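Local structure of ribosomal RNA small subunit methyltransferase Nep1 (3O7B) at residues R86-L94 against L125-V133. The protein probably methylates N1 of a specific pseudouridine in 16S ribosomal RNA during ribosome biogenesis, using S-adenosylmethionine as methyl donor. Sequence-based numbering, arbitrary orientation.
Sequences RPDIVHQCL and LPRNYNRFV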
# COMPACT_ATOMS: atom_id res chain seq x y z
N ARG A 86 10.34 -4.80 8.93
CA ARG A 86 9.06 -4.53 8.22
C ARG A 86 9.05 -3.28 7.34
O ARG A 86 8.27 -2.37 7.56
CB ARG A 86 7.90 -4.54 9.21
CG ARG A 86 7.71 -5.90 9.90
CD ARG A 86 7.16 -6.98 8.94
NE ARG A 86 5.93 -6.52 8.31
CZ ARG A 86 4.74 -6.53 8.89
NH1 ARG A 86 4.57 -7.01 10.11
NH2 ARG A 86 3.69 -6.04 8.23
N PRO A 87 9.90 -3.27 6.29
CA PRO A 87 9.95 -2.10 5.40
C PRO A 87 8.68 -1.94 4.56
O PRO A 87 8.46 -0.86 4.00
CB PRO A 87 11.17 -2.38 4.51
CG PRO A 87 11.40 -3.88 4.59
CD PRO A 87 10.87 -4.32 5.92
N ASP A 88 7.84 -2.98 4.52
CA ASP A 88 6.58 -2.89 3.76
C ASP A 88 5.68 -1.81 4.32
O ASP A 88 4.90 -1.17 3.59
CB ASP A 88 5.84 -4.22 3.81
CG ASP A 88 5.64 -4.73 5.22
OD1 ASP A 88 6.66 -5.14 5.82
OD2 ASP A 88 4.49 -4.71 5.71
N ILE A 89 5.76 -1.56 5.63
CA ILE A 89 4.83 -0.62 6.23
C ILE A 89 5.08 0.80 5.71
O ILE A 89 4.17 1.48 5.19
CB ILE A 89 4.87 -0.65 7.77
CG1 ILE A 89 4.42 -2.02 8.27
CG2 ILE A 89 4.02 0.47 8.37
CD1 ILE A 89 4.71 -2.26 9.75
N VAL A 90 6.32 1.26 5.81
CA VAL A 90 6.61 2.61 5.36
C VAL A 90 6.50 2.71 3.82
O VAL A 90 6.12 3.75 3.31
CB VAL A 90 7.97 3.14 5.92
CG1 VAL A 90 9.15 2.48 5.25
CG2 VAL A 90 8.05 4.65 5.81
N HIS A 91 6.79 1.62 3.12
CA HIS A 91 6.62 1.60 1.65
C HIS A 91 5.22 2.03 1.26
O HIS A 91 5.05 2.96 0.47
CB HIS A 91 6.89 0.19 1.12
CG HIS A 91 6.70 0.06 -0.36
ND1 HIS A 91 6.08 -1.03 -0.93
CD2 HIS A 91 7.03 0.89 -1.38
CE1 HIS A 91 6.05 -0.88 -2.24
NE2 HIS A 91 6.62 0.27 -2.55
N GLN A 92 4.21 1.38 1.86
CA GLN A 92 2.85 1.62 1.41
C GLN A 92 2.37 2.99 1.84
O GLN A 92 1.64 3.67 1.12
CB GLN A 92 1.94 0.51 1.95
CG GLN A 92 2.33 -0.89 1.42
CD GLN A 92 1.95 -2.04 2.33
OE1 GLN A 92 1.34 -1.86 3.39
NE2 GLN A 92 2.32 -3.26 1.91
N CYS A 93 2.78 3.43 3.04
CA CYS A 93 2.37 4.73 3.51
C CYS A 93 2.95 5.83 2.65
O CYS A 93 2.27 6.80 2.34
CB CYS A 93 2.82 4.94 4.96
SG CYS A 93 1.95 3.90 6.16
N LEU A 94 4.21 5.67 2.28
CA LEU A 94 4.85 6.66 1.40
C LEU A 94 4.18 6.69 0.03
O LEU A 94 4.00 7.75 -0.55
CB LEU A 94 6.33 6.35 1.20
CG LEU A 94 7.23 6.71 2.38
CD1 LEU A 94 8.57 6.03 2.18
CD2 LEU A 94 7.36 8.23 2.48
N LEU A 125 8.31 6.84 -6.02
CA LEU A 125 8.92 5.65 -5.46
C LEU A 125 8.46 4.43 -6.24
O LEU A 125 7.33 4.44 -6.75
CB LEU A 125 8.54 5.47 -3.99
CG LEU A 125 9.17 6.49 -3.04
CD1 LEU A 125 8.47 6.39 -1.70
CD2 LEU A 125 10.68 6.32 -2.89
N PRO A 126 9.29 3.37 -6.29
CA PRO A 126 8.83 2.12 -6.92
C PRO A 126 7.60 1.58 -6.20
O PRO A 126 7.57 1.49 -4.97
CB PRO A 126 10.01 1.16 -6.74
CG PRO A 126 11.20 2.05 -6.47
CD PRO A 126 10.67 3.25 -5.77
N ARG A 127 6.59 1.21 -6.98
CA ARG A 127 5.36 0.66 -6.43
C ARG A 127 5.50 -0.82 -6.09
O ARG A 127 4.80 -1.33 -5.21
CB ARG A 127 4.20 0.93 -7.38
CG ARG A 127 4.12 2.45 -7.64
CD ARG A 127 2.83 2.83 -8.24
NE ARG A 127 1.74 2.90 -7.26
CZ ARG A 127 1.42 3.97 -6.55
NH1 ARG A 127 2.15 5.08 -6.61
NH2 ARG A 127 0.37 3.92 -5.76
N ASN A 128 6.44 -1.49 -6.76
CA ASN A 128 6.74 -2.87 -6.48
C ASN A 128 7.65 -2.91 -5.26
O ASN A 128 8.70 -2.25 -5.24
CB ASN A 128 7.40 -3.52 -7.69
CG ASN A 128 7.86 -4.92 -7.41
OD1 ASN A 128 8.91 -5.13 -6.80
ND2 ASN A 128 7.07 -5.90 -7.81
N TYR A 129 7.26 -3.73 -4.29
CA TYR A 129 7.98 -3.84 -3.01
C TYR A 129 9.44 -4.25 -3.18
O TYR A 129 10.33 -3.70 -2.51
CB TYR A 129 7.24 -4.81 -2.11
CG TYR A 129 8.00 -5.18 -0.86
CD1 TYR A 129 8.06 -4.29 0.21
CD2 TYR A 129 8.62 -6.42 -0.74
CE1 TYR A 129 8.76 -4.62 1.37
CE2 TYR A 129 9.32 -6.76 0.42
CZ TYR A 129 9.35 -5.86 1.46
OH TYR A 129 10.04 -6.16 2.63
N ASN A 130 9.71 -5.21 -4.06
CA ASN A 130 11.08 -5.69 -4.22
C ASN A 130 11.97 -4.61 -4.81
O ASN A 130 13.13 -4.46 -4.40
CB ASN A 130 11.14 -6.99 -5.03
CG ASN A 130 10.35 -8.10 -4.36
OD1 ASN A 130 9.42 -8.68 -4.96
ND2 ASN A 130 10.68 -8.38 -3.11
N ARG A 131 11.41 -3.82 -5.73
CA ARG A 131 12.13 -2.69 -6.30
C ARG A 131 12.33 -1.59 -5.25
O ARG A 131 13.39 -0.95 -5.20
CB ARG A 131 11.39 -2.18 -7.53
CG ARG A 131 11.33 -3.21 -8.68
CD ARG A 131 12.20 -2.78 -9.84
NE ARG A 131 12.23 -3.69 -10.99
CZ ARG A 131 11.38 -3.70 -12.02
NH1 ARG A 131 10.34 -2.88 -12.08
NH2 ARG A 131 11.58 -4.55 -13.01
N PHE A 132 11.34 -1.39 -4.38
CA PHE A 132 11.51 -0.45 -3.27
C PHE A 132 12.65 -0.88 -2.35
O PHE A 132 13.50 -0.04 -1.95
CB PHE A 132 10.21 -0.32 -2.50
CG PHE A 132 10.32 0.55 -1.26
CD1 PHE A 132 10.39 1.94 -1.37
CD2 PHE A 132 10.35 -0.03 -0.01
CE1 PHE A 132 10.51 2.75 -0.21
CE2 PHE A 132 10.46 0.75 1.14
CZ PHE A 132 10.53 2.14 1.04
N VAL A 133 12.68 -2.16 -2.00
CA VAL A 133 13.74 -2.67 -1.14
C VAL A 133 15.10 -2.41 -1.78
O VAL A 133 16.03 -1.96 -1.10
CB VAL A 133 13.53 -4.17 -0.84
CG1 VAL A 133 14.81 -4.81 -0.25
CG2 VAL A 133 12.34 -4.33 0.09
O HOH W 1 8.18 -7.18 4.74
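H91 stacks, offset and slightly tilted, on F132 where two helices of the SPOUT methyltransferase fold meet, 87-98 and 129-142. Their short segments here run at 104° to each other. The two rings form an offset stack, with centroids 4.4 Å apart and planes at 24°. The two side chains run antiparallel past one another, and CB of each lies over the face of the other's ring. Within the stack the nearest atoms are H91 CD2 and F132 CG, 3.3 Å apart. The H91 ring points across to the loop before helix 129-142 because CG is anti to the backbone N (chi1 178°). There H91 NE2 donates to P126 O at 2.9 Å. That oxygen lies near the ring plane, so stack and bond together fix the rotation of the imidazole. R127 O also lies at the ring edge, and it accepts a bond from Q92 NE2 of the second subunit. The contact thus adjoins the dimer interface. With an alanine at H91, P126 O is likely to lose its donor and F132 the ring over its face. Y129 turns its ring edge to H91 ND1 and to the first turn of helix 87-98. Its OH touches P87 CG and also bonds to D67. At the other end, L94 CB meets L125 CD1 at 3.6 Å, while L94 and V90 also reach strands 28-35 and 105-111 of the sheet. R86, predicted to interact with substrate rRNA, makes no contact with 125-133. R86 NE and NH2 form a two-pronged salt bridge to D88, one nitrogen to each carboxylate oxygen, consistent with the predicted role of D88 in stabilising R86. A water links this pair to the second helix, donating to D88 OD1 at 2.8 Å and to Y129 OH at 3.0 Å.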